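Local structure of phosphoribosylformylglycinamidine cyclo-ligase (Thermus thermophilus HB8, 5AVM) at residues B[198-203]-B[211-216]; B[63-68]-B[192-197]; B[215-220]-B[273-278]; B[84-89]-B[186-191]. The protein probably catalyses the ATP-dependent ring closure of formylglycinamidine ribonucleotide to 5-aminoimidazole ribonucleotide, a step of de novo purine biosynthesis. All coordinates share one frame; numbering follows the deposited sequence.

Interaction 1 of 4, residues B[198-203]-B[211-216]; sequences AGQDLS and ESLKEA
The carbonyl oxygen of Leu202 takes the shortest polar bond between the two segments, from the backbone N of Lys214 at 2.8 Å. The N-H points almost straight at the acceptor, at 165°, although the nitrogen stands 27° off the plane of the carbonyl group. Carbon closes in on the same oxygen: Ser212 CB lies 3.4 Å from Leu202 O, and CB of both Leu213 and Lys214 are also close by. The bond uses one of the backbone N-H groups in the first turn of helix 213-218, which have no acceptor earlier within the helix. Ser212 holds the N-cap position there, and its OG accepts from Glu215 N in a weak capping bond of 3.4 Å. With chi1 at 64°, that hydroxyl sits between its own backbone N and carbonyl carbon, turned back over the helix start. The loop following helix 190-196 thus supplies, through Leu202 O, an acceptor for one N-H of the helix's first turn. Apolar contact is made beside it by Leu202 and Leu213, whose side chains cross at about a right angle, Leu202 CD2 meeting Leu213 CD1 at 3.8 Å. The same Leu213 CD1 lies 3.9 Å from Gln200 CB. Val197 packs against both leucines, while Tyr278 of helix 275-283 touches Leu213. Nearer the surface, the Lys214 chain bends at its third torsion and runs past Ser203, whose CB is 3.8 Å from Lys214 CE. Ser203 OG turns instead to Asp201, donating to OD1 at 2.9 Å from above the carboxylate plane.

Interaction 2 of 4, residues B[63-68]-B[192-197]; sequences VGTKTL and LIRKVV. With SO4 (sulfate ion), chain L.
Leu68 and Arg194 make the main apolar contact: Leu68 CB rests over the centre of one face of the guanidinium, 3.4 Å above its plane. Leu68 CD1 reaches the outer nitrogen Arg194 NH1 at 3.5 Å. Thr65 approaches near the plane of the group, with its CG2 3.5 Å from Arg194 CD. A bend at the third torsion of Arg194 (chi3 66°) turns the guanidinium flat against Leu68. The charged interaction lies further along helix 66-72, where Glu72 pairs with Arg194 NE in a salt bridge. The contact thereby joins helix 66-72, in the N-terminal AIR synthase region, to helix 190-196, in the C-terminal one. The second subunit lies alongside, its Met141 on Thr65 and its Gly143 on Leu68. A methionine in place of Arg194 would probably leave Glu72 without its charged mate and Leu68 without the flat group it lies against. Among the hydrogen bonds, Thr67 OG1 donates to Gly64 O at 3.0 Å, within segment 63-68. Thr65 N makes a weak bond of 3.4 Å to O2 of the sulfate ion, which Gly189 N and Tyr190 N also bind.

Interaction 3 of 4, residues B[215-220]-B[273-278]; sequences EALLRP and PPVFPY
This is a buried, wholly apolar contact between helix 213-218 and the start of helix 275-283, both in the C-terminal AIR synthase region. Three side chains make it, those of Ala216, Leu217 and Val275, and no hydrogen bond crosses between the segments. The backbones come nearest at Ala216 and Val275, whose CA atoms are 6.6 Å apart, a spacing that the small side chain of alanine permits. Val275 presents a single branch to both partners: its CG2 lies 4.2 Å from Ala216 CB and 3.3 Å from Leu217 CD1. The second distance is shorter than usual for two methyl carbons, so the packing is tight at that point. The valine is turned with CG2 anti to its backbone N, which places this methyl toward helix 213-218. Its other methyl, CG1, lies over the face of the neighbouring Phe276 ring, 4.3 Å above the plane, so the two branches serve different neighbours. Leu217 shows its own sign of crowding: chi1 is -115°, well removed from a staggered value, with CG nearly eclipsing the hydrogen on CA. Leu69 of helix 66-72 and both Ile193 and Val197 also press on this leucine, which therefore sits where several elements converge. Its backbone carbonyl is engaged separately, by Tyr190 OH. Because the contact consists only of carbon against carbon, nothing in it fixes direction as a hydrogen bond would; at this point the helices are held by the fit of methyl groups and probably by their removal from water.

Interaction 4 of 4, residues B[84-89]-B[186-191]; sequences VNHSVN and HTNGYS. With SO4 (sulfate ion), chain L.
His86 reaches across from helix 79-92 to Thr187, its CB already 3.9 Å from Thr187 OG1. With CG anti to the backbone N (chi1 -179°), the side chain extends toward the loop before helix 190-196. CG is 3.6 Å from the same hydroxyl, and at ND1 the approach closes to a hydrogen bond of 2.7 Å with Thr187 OG1; either atom could donate. The hydroxyl comes in at the ring edge, near the ring plane, and is shared with His221 ND1. Further round, His86 CE1 lies 3.7 Å from Asn188 ND2, the imidazole and amide planes being 56° apart. A leucine in place of His86 would probably leave Thr187 OG1 with His221 but without its partner on helix 79-92, and so less firmly fixed in rotation. Beyond the contact, the loop turns into helix 190-196 with Gly189 as N-cap, where a sulfate ion is bound by Gly189 N, 3.0 Å from sulfate O4, and by Tyr190 N, 3.1 Å from sulfate O3, an anion held at a helix N-terminus. The His86 ring meets that of His221 with planes at about 30° and touches Thr245 and Asp61, so from helix 79-92 it projects between strand 54-62, through Asp61, and the loop leading to helix 190-196.

In the fold
Helix 190-196 and helix 213-218 tie the four contacts together. Interactions 1 and 3 share Glu215 and Ala216, with centres about 9 Å apart, and a salt bridge from Glu211 OE1 to Arg219 NH2 (2.8 Å) joins them. Interactions 2 and 4, about 12 Å apart between centres, meet the same sulfate, probably from the crystallisation liquor, from the N-terminal and C-terminal regions respectively; an anion site between the two is consistent with a pocket for phosphate, though this remains inferred. Lys66 links three contacts: its NZ lies 2.6 Å from His186 O of interaction 4 and 3.1 Å from Arg219 O of interaction 3. Interaction 1 lies outermost, at the surface.

Interaction 1 of 4, residues B[198-203]-B[211-216]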
loop_
_atom_site.group_PDB
_atom_site.type_symbol
_atom_site.label_atom_id
_atom_site.label_comp_id
_atom_site.label_asym_id
_atom_site.label_seq_id
_atom_site.Cartn_x
_atom_site.Cartn_y
_atom_site.Cartn_z
ATOM N N ALA B 198 -29.539 0.143 3.038
ATOM C CA ALA B 198 -29.581 0.382 4.478
ATOM C C ALA B 198 -30.944 0.063 5.077
ATOM O O ALA B 198 -31.902 0.825 4.904
ATOM C CB ALA B 198 -29.221 1.826 4.769
ATOM N N GLY B 199 -31.027 -1.063 5.784
ATOM C CA GLY B 199 -32.281 -1.447 6.408
ATOM C C GLY B 199 -33.014 -2.613 5.765
ATOM O O GLY B 199 -34.090 -2.991 6.228
ATOM N N GLN B 200 -32.449 -3.179 4.702
ATOM C CA GLN B 200 -33.071 -4.310 4.017
ATOM C C GLN B 200 -32.561 -5.608 4.636
ATOM O O GLN B 200 -31.609 -5.597 5.424
ATOM C CB GLN B 200 -32.722 -4.294 2.524
ATOM C CG GLN B 200 -33.020 -2.985 1.787
ATOM C CD GLN B 200 -34.508 -2.746 1.542
ATOM O OE1 GLN B 200 -35.198 -3.576 0.943
ATOM N NE2 GLN B 200 -35.003 -1.596 1.995
ATOM N N ASP B 201 -33.198 -6.723 4.286
ATOM C CA ASP B 201 -32.786 -8.029 4.788
ATOM C C ASP B 201 -31.832 -8.602 3.753
ATOM O O ASP B 201 -32.229 -9.368 2.871
ATOM C CB ASP B 201 -33.998 -8.951 4.965
ATOM C CG ASP B 201 -33.643 -10.264 5.654
ATOM O OD1 ASP B 201 -32.663 -10.286 6.433
ATOM O OD2 ASP B 201 -34.354 -11.270 5.437
ATOM N N LEU B 202 -30.568 -8.204 3.866
ATOM C CA LEU B 202 -29.527 -8.628 2.942
ATOM C C LEU B 202 -29.520 -10.135 2.733
ATOM O O LEU B 202 -29.145 -10.619 1.664
ATOM C CB LEU B 202 -28.159 -8.151 3.448
ATOM C CG LEU B 202 -28.028 -6.639 3.688
ATOM C CD1 LEU B 202 -26.651 -6.326 4.236
ATOM C CD2 LEU B 202 -28.264 -5.878 2.398
ATOM N N SER B 203 -29.957 -10.873 3.748
ATOM C CA SER B 203 -29.990 -12.331 3.669
ATOM C C SER B 203 -31.276 -12.897 3.057
ATOM O O SER B 203 -31.391 -14.108 2.851
ATOM C CB SER B 203 -29.766 -12.930 5.064
ATOM O OG SER B 203 -30.649 -12.368 6.020
ATOM N N GLU B 211 -31.070 -14.641 -6.314
ATOM C CA GLU B 211 -30.317 -14.830 -5.084
ATOM C C GLU B 211 -30.638 -13.630 -4.204
ATOM O O GLU B 211 -31.455 -12.788 -4.586
ATOM C CB GLU B 211 -28.821 -14.856 -5.388
ATOM C CG GLU B 211 -28.244 -13.500 -5.779
ATOM C CD GLU B 211 -26.955 -13.621 -6.564
ATOM O OE1 GLU B 211 -26.157 -14.530 -6.258
ATOM O OE2 GLU B 211 -26.735 -12.806 -7.482
ATOM N N SER B 212 -29.990 -13.543 -3.044
ATOM C CA SER B 212 -30.224 -12.435 -2.113
ATOM C C SER B 212 -29.289 -11.248 -2.339
ATOM O O SER B 212 -28.410 -11.283 -3.206
ATOM C CB SER B 212 -30.060 -12.918 -0.675
ATOM O OG SER B 212 -28.726 -13.330 -0.430
ATOM N N LEU B 213 -29.486 -10.191 -1.557
ATOM C CA LEU B 213 -28.627 -9.024 -1.673
ATOM C C LEU B 213 -27.210 -9.403 -1.244
ATOM O O LEU B 213 -26.236 -9.079 -1.921
ATOM C CB LEU B 213 -29.153 -7.882 -0.800
ATOM C CG LEU B 213 -30.276 -7.056 -1.419
ATOM C CD1 LEU B 213 -30.806 -6.060 -0.403
ATOM C CD2 LEU B 213 -29.750 -6.343 -2.651
ATOM N N LYS B 214 -27.103 -10.098 -0.116
ATOM C CA LYS B 214 -25.806 -10.529 0.399
ATOM C C LYS B 214 -24.999 -11.203 -0.717
ATOM O O LYS B 214 -23.884 -10.790 -1.041
ATOM C CB LYS B 214 -26.008 -11.515 1.556
ATOM C CG LYS B 214 -24.723 -12.009 2.213
ATOM C CD LYS B 214 -24.957 -13.307 2.996
ATOM C CE LYS B 214 -26.068 -13.174 4.039
ATOM N NZ LYS B 214 -26.322 -14.452 4.753
ATOM N N GLU B 215 -25.589 -12.237 -1.310
ATOM C CA GLU B 215 -24.955 -12.996 -2.374
ATOM C C GLU B 215 -24.617 -12.190 -3.621
ATOM O O GLU B 215 -23.535 -12.344 -4.192
ATOM C CB GLU B 215 -25.842 -14.182 -2.753
ATOM C CG GLU B 215 -25.735 -15.332 -1.784
ATOM C CD GLU B 215 -24.310 -15.824 -1.664
ATOM O OE1 GLU B 215 -23.759 -16.296 -2.680
ATOM O OE2 GLU B 215 -23.737 -15.728 -0.559
ATOM N N ALA B 216 -25.538 -11.332 -4.038
ATOM C CA ALA B 216 -25.332 -10.532 -5.233
ATOM C C ALA B 216 -24.412 -9.333 -5.044
ATOM O O ALA B 216 -23.747 -8.907 -5.989
ATOM C CB ALA B 216 -26.675 -10.070 -5.773
#

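Interaction 2 of 4, residues B[63-68]-B[192-197]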
loop_
_atom_site.group_PDB
_atom_site.type_symbol
_atom_site.label_atom_id
_atom_site.label_comp_id
_atom_site.label_asym_id
_atom_site.label_seq_id
_atom_site.Cartn_x
_atom_site.Cartn_y
_atom_site.Cartn_z
ATOM N N VAL B 63 -9.784 -2.374 -1.012
ATOM C CA VAL B 63 -11.071 -3.024 -1.231
ATOM C C VAL B 63 -12.137 -1.932 -1.324
ATOM O O VAL B 63 -12.961 -1.920 -2.245
ATOM C CB VAL B 63 -11.403 -4.013 -0.076
ATOM C CG1 VAL B 63 -12.820 -4.538 -0.212
ATOM C CG2 VAL B 63 -10.430 -5.185 -0.100
ATOM N N GLY B 64 -12.101 -0.995 -0.383
ATOM C CA GLY B 64 -13.072 0.085 -0.383
ATOM C C GLY B 64 -14.151 -0.114 0.666
ATOM O O GLY B 64 -14.047 -1.005 1.495
ATOM N N THR B 65 -15.189 0.712 0.621
ATOM C CA THR B 65 -16.282 0.625 1.578
ATOM C C THR B 65 -17.002 -0.722 1.518
ATOM O O THR B 65 -17.737 -1.084 2.442
ATOM C CB THR B 65 -17.272 1.789 1.363
ATOM O OG1 THR B 65 -16.643 3.014 1.770
ATOM C CG2 THR B 65 -18.545 1.588 2.164
ATOM N N LYS B 66 -16.791 -1.474 0.439
ATOM C CA LYS B 66 -17.417 -2.789 0.323
ATOM C C LYS B 66 -17.108 -3.563 1.593
ATOM O O LYS B 66 -17.881 -4.418 2.013
ATOM C CB LYS B 66 -16.861 -3.566 -0.871
ATOM C CG LYS B 66 -17.483 -4.947 -1.053
ATOM C CD LYS B 66 -17.129 -5.523 -2.418
ATOM C CE LYS B 66 -17.935 -6.779 -2.733
ATOM N NZ LYS B 66 -17.749 -7.184 -4.164
ATOM N N THR B 67 -15.960 -3.244 2.193
ATOM C CA THR B 67 -15.493 -3.887 3.413
ATOM C C THR B 67 -16.494 -3.754 4.551
ATOM O O THR B 67 -16.726 -4.706 5.296
ATOM C CB THR B 67 -14.145 -3.298 3.867
ATOM O OG1 THR B 67 -13.165 -3.494 2.839
ATOM C CG2 THR B 67 -13.673 -3.980 5.133
ATOM N N LEU B 68 -17.089 -2.576 4.692
ATOM C CA LEU B 68 -18.066 -2.360 5.752
ATOM C C LEU B 68 -19.307 -3.209 5.482
ATOM O O LEU B 68 -19.885 -3.787 6.406
ATOM C CB LEU B 68 -18.417 -0.877 5.833
ATOM C CG LEU B 68 -17.179 -0.032 6.136
ATOM C CD1 LEU B 68 -17.519 1.445 6.101
ATOM C CD2 LEU B 68 -16.625 -0.433 7.495
ATOM N N LEU B 192 -22.673 4.133 -1.999
ATOM C CA LEU B 192 -24.005 4.424 -2.502
ATOM C C LEU B 192 -24.846 3.209 -2.140
ATOM O O LEU B 192 -25.952 3.342 -1.616
ATOM C CB LEU B 192 -23.964 4.634 -4.026
ATOM C CG LEU B 192 -25.255 4.999 -4.773
ATOM C CD1 LEU B 192 -26.114 5.939 -3.935
ATOM C CD2 LEU B 192 -24.905 5.650 -6.099
ATOM N N ILE B 193 -24.287 2.026 -2.394
ATOM C CA ILE B 193 -24.947 0.753 -2.104
ATOM C C ILE B 193 -25.373 0.596 -0.643
ATOM O O ILE B 193 -26.523 0.266 -0.366
ATOM C CB ILE B 193 -24.032 -0.441 -2.486
ATOM C CG1 ILE B 193 -23.972 -0.583 -4.006
ATOM C CG2 ILE B 193 -24.527 -1.716 -1.845
ATOM C CD1 ILE B 193 -22.901 -1.538 -4.492
ATOM N N ARG B 194 -24.455 0.822 0.292
ATOM C CA ARG B 194 -24.780 0.673 1.707
ATOM C C ARG B 194 -25.902 1.608 2.139
ATOM O O ARG B 194 -26.659 1.296 3.061
ATOM C CB ARG B 194 -23.533 0.888 2.572
ATOM C CG ARG B 194 -22.492 -0.233 2.454
ATOM C CD ARG B 194 -21.370 -0.073 3.473
ATOM N NE ARG B 194 -21.838 -0.242 4.851
ATOM C CZ ARG B 194 -21.622 0.635 5.829
ATOM N NH1 ARG B 194 -20.946 1.752 5.586
ATOM N NH2 ARG B 194 -22.080 0.397 7.050
ATOM N N LYS B 195 -26.011 2.748 1.465
ATOM C CA LYS B 195 -27.069 3.707 1.761
ATOM C C LYS B 195 -28.392 3.207 1.191
ATOM O O LYS B 195 -29.422 3.229 1.866
ATOM C CB LYS B 195 -26.757 5.069 1.143
ATOM C CG LYS B 195 -27.997 5.944 0.953
ATOM C CD LYS B 195 -27.672 7.271 0.281
ATOM C CE LYS B 195 -28.941 7.994 -0.159
ATOM N NZ LYS B 195 -29.667 7.260 -1.243
ATOM N N VAL B 196 -28.356 2.765 -0.064
ATOM C CA VAL B 196 -29.546 2.266 -0.739
ATOM C C VAL B 196 -30.152 1.020 -0.073
ATOM O O VAL B 196 -31.373 0.923 0.066
ATOM C CB VAL B 196 -29.242 1.970 -2.232
ATOM C CG1 VAL B 196 -30.364 1.169 -2.854
ATOM C CG2 VAL B 196 -29.069 3.272 -2.986
ATOM N N VAL B 197 -29.307 0.078 0.340
ATOM C CA VAL B 197 -29.793 -1.142 0.983
ATOM C C VAL B 197 -29.897 -1.022 2.505
ATOM O O VAL B 197 -30.296 -1.970 3.182
ATOM C CB VAL B 197 -28.888 -2.361 0.656
ATOM C CG1 VAL B 197 -28.813 -2.555 -0.844
ATOM C CG2 VAL B 197 -27.506 -2.167 1.249
HETATM S S SO4 L . -16.359 2.775 -2.513
HETATM O O1 SO4 L . -17.249 3.264 -1.450
HETATM O O2 SO4 L . -14.948 2.853 -2.062
HETATM O O3 SO4 L . -16.694 1.376 -2.832
HETATM O O4 SO4 L . -16.545 3.603 -3.721
#

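Interaction 3 of 4, residues B[215-220]-B[273-278]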
loop_
_atom_site.group_PDB
_atom_site.type_symbol
_atom_site.label_atom_id
_atom_site.label_comp_id
_atom_site.label_asym_id
_atom_site.label_seq_id
_atom_site.Cartn_x
_atom_site.Cartn_y
_atom_site.Cartn_z
ATOM N N GLU B 215 -25.589 -12.237 -1.310
ATOM C CA GLU B 215 -24.955 -12.996 -2.374
ATOM C C GLU B 215 -24.617 -12.190 -3.621
ATOM O O GLU B 215 -23.535 -12.344 -4.192
ATOM C CB GLU B 215 -25.842 -14.182 -2.753
ATOM C CG GLU B 215 -25.735 -15.332 -1.784
ATOM C CD GLU B 215 -24.310 -15.824 -1.664
ATOM O OE1 GLU B 215 -23.759 -16.296 -2.680
ATOM O OE2 GLU B 215 -23.737 -15.728 -0.559
ATOM N N ALA B 216 -25.538 -11.332 -4.038
ATOM C CA ALA B 216 -25.332 -10.532 -5.233
ATOM C C ALA B 216 -24.412 -9.333 -5.044
ATOM O O ALA B 216 -23.747 -8.907 -5.989
ATOM C CB ALA B 216 -26.675 -10.070 -5.773
ATOM N N LEU B 217 -24.367 -8.796 -3.826
ATOM C CA LEU B 217 -23.545 -7.623 -3.526
ATOM C C LEU B 217 -22.138 -7.954 -3.042
ATOM O O LEU B 217 -21.234 -7.118 -3.134
ATOM C CB LEU B 217 -24.246 -6.758 -2.479
ATOM C CG LEU B 217 -24.703 -5.350 -2.867
ATOM C CD1 LEU B 217 -25.522 -5.383 -4.136
ATOM C CD2 LEU B 217 -25.520 -4.775 -1.719
ATOM N N LEU B 218 -21.961 -9.167 -2.526
ATOM C CA LEU B 218 -20.664 -9.608 -2.024
ATOM C C LEU B 218 -19.895 -10.514 -2.990
ATOM O O LEU B 218 -18.773 -10.932 -2.693
ATOM C CB LEU B 218 -20.825 -10.300 -0.663
ATOM C CG LEU B 218 -21.206 -9.358 0.487
ATOM C CD1 LEU B 218 -21.278 -10.133 1.791
ATOM C CD2 LEU B 218 -20.179 -8.242 0.594
ATOM N N ARG B 219 -20.494 -10.816 -4.140
ATOM C CA ARG B 219 -19.822 -11.635 -5.143
ATOM C C ARG B 219 -18.505 -10.923 -5.441
ATOM O O ARG B 219 -18.490 -9.743 -5.817
ATOM C CB ARG B 219 -20.667 -11.742 -6.415
ATOM C CG ARG B 219 -20.004 -12.527 -7.536
ATOM C CD ARG B 219 -21.050 -13.182 -8.420
ATOM N NE ARG B 219 -21.761 -14.260 -7.721
ATOM C CZ ARG B 219 -23.085 -14.389 -7.690
ATOM N NH1 ARG B 219 -23.857 -13.505 -8.318
ATOM N NH2 ARG B 219 -23.640 -15.399 -7.033
ATOM N N PRO B 220 -17.380 -11.628 -5.267
ATOM C CA PRO B 220 -16.052 -11.059 -5.506
ATOM C C PRO B 220 -15.815 -10.347 -6.840
ATOM O O PRO B 220 -16.444 -10.651 -7.855
ATOM C CB PRO B 220 -15.129 -12.264 -5.328
ATOM C CG PRO B 220 -15.863 -13.103 -4.320
ATOM C CD PRO B 220 -17.280 -13.032 -4.825
ATOM N N PRO B 273 -25.724 -6.815 -14.915
ATOM C CA PRO B 273 -26.138 -7.595 -13.747
ATOM C C PRO B 273 -27.482 -7.051 -13.265
ATOM O O PRO B 273 -27.712 -5.846 -13.320
ATOM C CB PRO B 273 -25.008 -7.338 -12.751
ATOM C CG PRO B 273 -23.821 -7.274 -13.639
ATOM C CD PRO B 273 -24.310 -6.416 -14.795
ATOM N N PRO B 274 -28.383 -7.927 -12.793
ATOM C CA PRO B 274 -29.706 -7.512 -12.311
ATOM C C PRO B 274 -29.695 -6.681 -11.031
ATOM O O PRO B 274 -30.642 -5.933 -10.756
ATOM C CB PRO B 274 -30.426 -8.839 -12.124
ATOM C CG PRO B 274 -29.316 -9.734 -11.658
ATOM C CD PRO B 274 -28.194 -9.378 -12.610
ATOM N N VAL B 275 -28.623 -6.819 -10.251
ATOM C CA VAL B 275 -28.489 -6.093 -8.992
ATOM C C VAL B 275 -28.405 -4.587 -9.189
ATOM O O VAL B 275 -28.756 -3.838 -8.284
ATOM C CB VAL B 275 -27.241 -6.544 -8.210
ATOM C CG1 VAL B 275 -25.983 -6.023 -8.887
ATOM C CG2 VAL B 275 -27.333 -6.063 -6.781
ATOM N N PHE B 276 -27.952 -4.142 -10.364
ATOM C CA PHE B 276 -27.833 -2.710 -10.636
ATOM C C PHE B 276 -29.161 -1.960 -10.756
ATOM O O PHE B 276 -29.444 -1.066 -9.955
ATOM C CB PHE B 276 -26.993 -2.471 -11.894
ATOM C CG PHE B 276 -25.536 -2.778 -11.713
ATOM C CD1 PHE B 276 -24.801 -2.156 -10.707
ATOM C CD2 PHE B 276 -24.896 -3.700 -12.536
ATOM C CE1 PHE B 276 -23.449 -2.452 -10.525
ATOM C CE2 PHE B 276 -23.546 -4.003 -12.363
ATOM C CZ PHE B 276 -22.823 -3.379 -11.357
ATOM N N PRO B 277 -29.995 -2.302 -11.758
ATOM C CA PRO B 277 -31.271 -1.593 -11.887
ATOM C C PRO B 277 -32.125 -1.735 -10.635
ATOM O O PRO B 277 -32.989 -0.905 -10.363
ATOM C CB PRO B 277 -31.899 -2.240 -13.116
ATOM C CG PRO B 277 -31.338 -3.632 -13.094
ATOM C CD PRO B 277 -29.900 -3.391 -12.749
ATOM N N TYR B 278 -31.867 -2.797 -9.876
ATOM C CA TYR B 278 -32.581 -3.054 -8.634
ATOM C C TYR B 278 -32.177 -1.982 -7.626
ATOM O O TYR B 278 -33.023 -1.325 -7.025
ATOM C CB TYR B 278 -32.218 -4.435 -8.090
ATOM C CG TYR B 278 -32.890 -4.733 -6.778
ATOM C CD1 TYR B 278 -34.277 -4.831 -6.693
ATOM C CD2 TYR B 278 -32.146 -4.854 -5.605
ATOM C CE1 TYR B 278 -34.909 -5.035 -5.472
ATOM C CE2 TYR B 278 -32.767 -5.059 -4.379
ATOM C CZ TYR B 278 -34.146 -5.143 -4.320
ATOM O OH TYR B 278 -34.767 -5.315 -3.108
#

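Interaction 4 of 4, residues B[84-89]-B[186-191]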
loop_
_atom_site.group_PDB
_atom_site.type_symbol
_atom_site.label_atom_id
_atom_site.label_comp_id
_atom_site.label_asym_id
_atom_site.label_seq_id
_atom_site.Cartn_x
_atom_site.Cartn_y
_atom_site.Cartn_z
ATOM N N VAL B 84 -7.306 -8.792 -4.507
ATOM C CA VAL B 84 -6.385 -9.433 -5.434
ATOM C C VAL B 84 -6.864 -9.325 -6.878
ATOM O O VAL B 84 -6.096 -8.937 -7.765
ATOM C CB VAL B 84 -6.179 -10.915 -5.041
ATOM C CG1 VAL B 84 -5.413 -11.657 -6.119
ATOM C CG2 VAL B 84 -5.425 -10.980 -3.722
ATOM N N ASN B 85 -8.131 -9.659 -7.114
ATOM C CA ASN B 85 -8.694 -9.587 -8.460
ATOM C C ASN B 85 -8.740 -8.169 -9.008
ATOM O O ASN B 85 -8.570 -7.965 -10.206
ATOM C CB ASN B 85 -10.092 -10.192 -8.479
ATOM C CG ASN B 85 -10.060 -11.690 -8.336
ATOM O OD1 ASN B 85 -8.989 -12.272 -8.155
ATOM N ND2 ASN B 85 -11.225 -12.329 -8.412
ATOM N N HIS B 86 -8.980 -7.191 -8.140
ATOM C CA HIS B 86 -9.016 -5.797 -8.553
ATOM C C HIS B 86 -7.586 -5.392 -8.897
ATOM O O HIS B 86 -7.347 -4.635 -9.836
ATOM C CB HIS B 86 -9.570 -4.943 -7.409
ATOM C CG HIS B 86 -9.682 -3.481 -7.722
ATOM N ND1 HIS B 86 -10.663 -2.683 -7.176
ATOM C CD2 HIS B 86 -8.902 -2.659 -8.460
ATOM C CE1 HIS B 86 -10.481 -1.432 -7.559
ATOM N NE2 HIS B 86 -9.417 -1.390 -8.338
ATOM N N SER B 87 -6.634 -5.921 -8.132
ATOM C CA SER B 87 -5.215 -5.637 -8.343
ATOM C C SER B 87 -4.735 -6.274 -9.647
ATOM O O SER B 87 -3.969 -5.671 -10.402
ATOM C CB SER B 87 -4.378 -6.175 -7.166
ATOM O OG SER B 87 -4.736 -5.561 -5.930
ATOM N N VAL B 88 -5.180 -7.498 -9.904
ATOM C CA VAL B 88 -4.803 -8.203 -11.116
ATOM C C VAL B 88 -5.285 -7.452 -12.358
ATOM O O VAL B 88 -4.548 -7.324 -13.333
ATOM C CB VAL B 88 -5.377 -9.648 -11.119
ATOM C CG1 VAL B 88 -5.201 -10.290 -12.486
ATOM C CG2 VAL B 88 -4.673 -10.487 -10.060
ATOM N N ASN B 89 -6.512 -6.938 -12.314
ATOM C CA ASN B 89 -7.081 -6.227 -13.455
ATOM C C ASN B 89 -6.422 -4.896 -13.758
ATOM O O ASN B 89 -6.252 -4.550 -14.920
ATOM C CB ASN B 89 -8.588 -6.011 -13.270
ATOM C CG ASN B 89 -9.392 -7.300 -13.397
ATOM O OD1 ASN B 89 -8.841 -8.376 -13.677
ATOM N ND2 ASN B 89 -10.708 -7.199 -13.192
ATOM N N HIS B 186 -18.584 -5.332 -8.072
ATOM C CA HIS B 186 -17.138 -5.460 -7.949
ATOM C C HIS B 186 -16.675 -4.741 -6.692
ATOM O O HIS B 186 -17.115 -5.087 -5.594
ATOM C CB HIS B 186 -16.440 -4.907 -9.192
ATOM C CG HIS B 186 -16.327 -5.904 -10.305
ATOM N ND1 HIS B 186 -15.637 -5.649 -11.468
ATOM C CD2 HIS B 186 -16.773 -7.179 -10.405
ATOM C CE1 HIS B 186 -15.656 -6.724 -12.235
ATOM N NE2 HIS B 186 -16.339 -7.667 -11.613
ATOM N N THR B 187 -15.815 -3.739 -6.828
ATOM C CA THR B 187 -15.327 -3.043 -5.643
ATOM C C THR B 187 -15.349 -1.521 -5.678
ATOM O O THR B 187 -14.444 -0.861 -5.163
ATOM C CB THR B 187 -13.893 -3.512 -5.261
ATOM O OG1 THR B 187 -13.087 -3.616 -6.438
ATOM C CG2 THR B 187 -13.938 -4.857 -4.566
ATOM N N ASN B 188 -16.387 -0.956 -6.277
ATOM C CA ASN B 188 -16.523 0.488 -6.318
ATOM C C ASN B 188 -18.002 0.848 -6.234
ATOM O O ASN B 188 -18.844 0.149 -6.798
ATOM C CB ASN B 188 -15.901 1.060 -7.598
ATOM C CG ASN B 188 -14.387 1.226 -7.492
ATOM O OD1 ASN B 188 -13.893 2.148 -6.839
ATOM N ND2 ASN B 188 -13.647 0.328 -8.131
ATOM N N GLY B 189 -18.307 1.922 -5.506
ATOM C CA GLY B 189 -19.680 2.377 -5.364
ATOM C C GLY B 189 -20.439 1.747 -4.215
ATOM O O GLY B 189 -21.658 1.879 -4.119
ATOM N N TYR B 190 -19.733 1.063 -3.327
ATOM C CA TYR B 190 -20.410 0.438 -2.219
ATOM C C TYR B 190 -20.854 1.404 -1.138
ATOM O O TYR B 190 -21.468 0.994 -0.153
ATOM C CB TYR B 190 -19.550 -0.671 -1.626
ATOM C CG TYR B 190 -19.634 -1.947 -2.428
ATOM C CD1 TYR B 190 -18.978 -2.069 -3.658
ATOM C CD2 TYR B 190 -20.397 -3.023 -1.975
ATOM C CE1 TYR B 190 -19.081 -3.233 -4.414
ATOM C CE2 TYR B 190 -20.506 -4.189 -2.724
ATOM C CZ TYR B 190 -19.844 -4.285 -3.940
ATOM O OH TYR B 190 -19.933 -5.449 -4.664
ATOM N N SER B 191 -20.548 2.685 -1.308
ATOM C CA SER B 191 -20.980 3.677 -0.333
ATOM C C SER B 191 -22.425 4.024 -0.697
ATOM O O SER B 191 -23.290 4.192 0.174
ATOM C CB SER B 191 -20.114 4.929 -0.412
ATOM O OG SER B 191 -20.605 5.905 0.489
HETATM S S SO4 L . -16.359 2.775 -2.513
HETATM O O1 SO4 L . -17.249 3.264 -1.450
HETATM O O2 SO4 L . -14.948 2.853 -2.062
HETATM O O3 SO4 L . -16.694 1.376 -2.832
HETATM O O4 SO4 L . -16.545 3.603 -3.721
#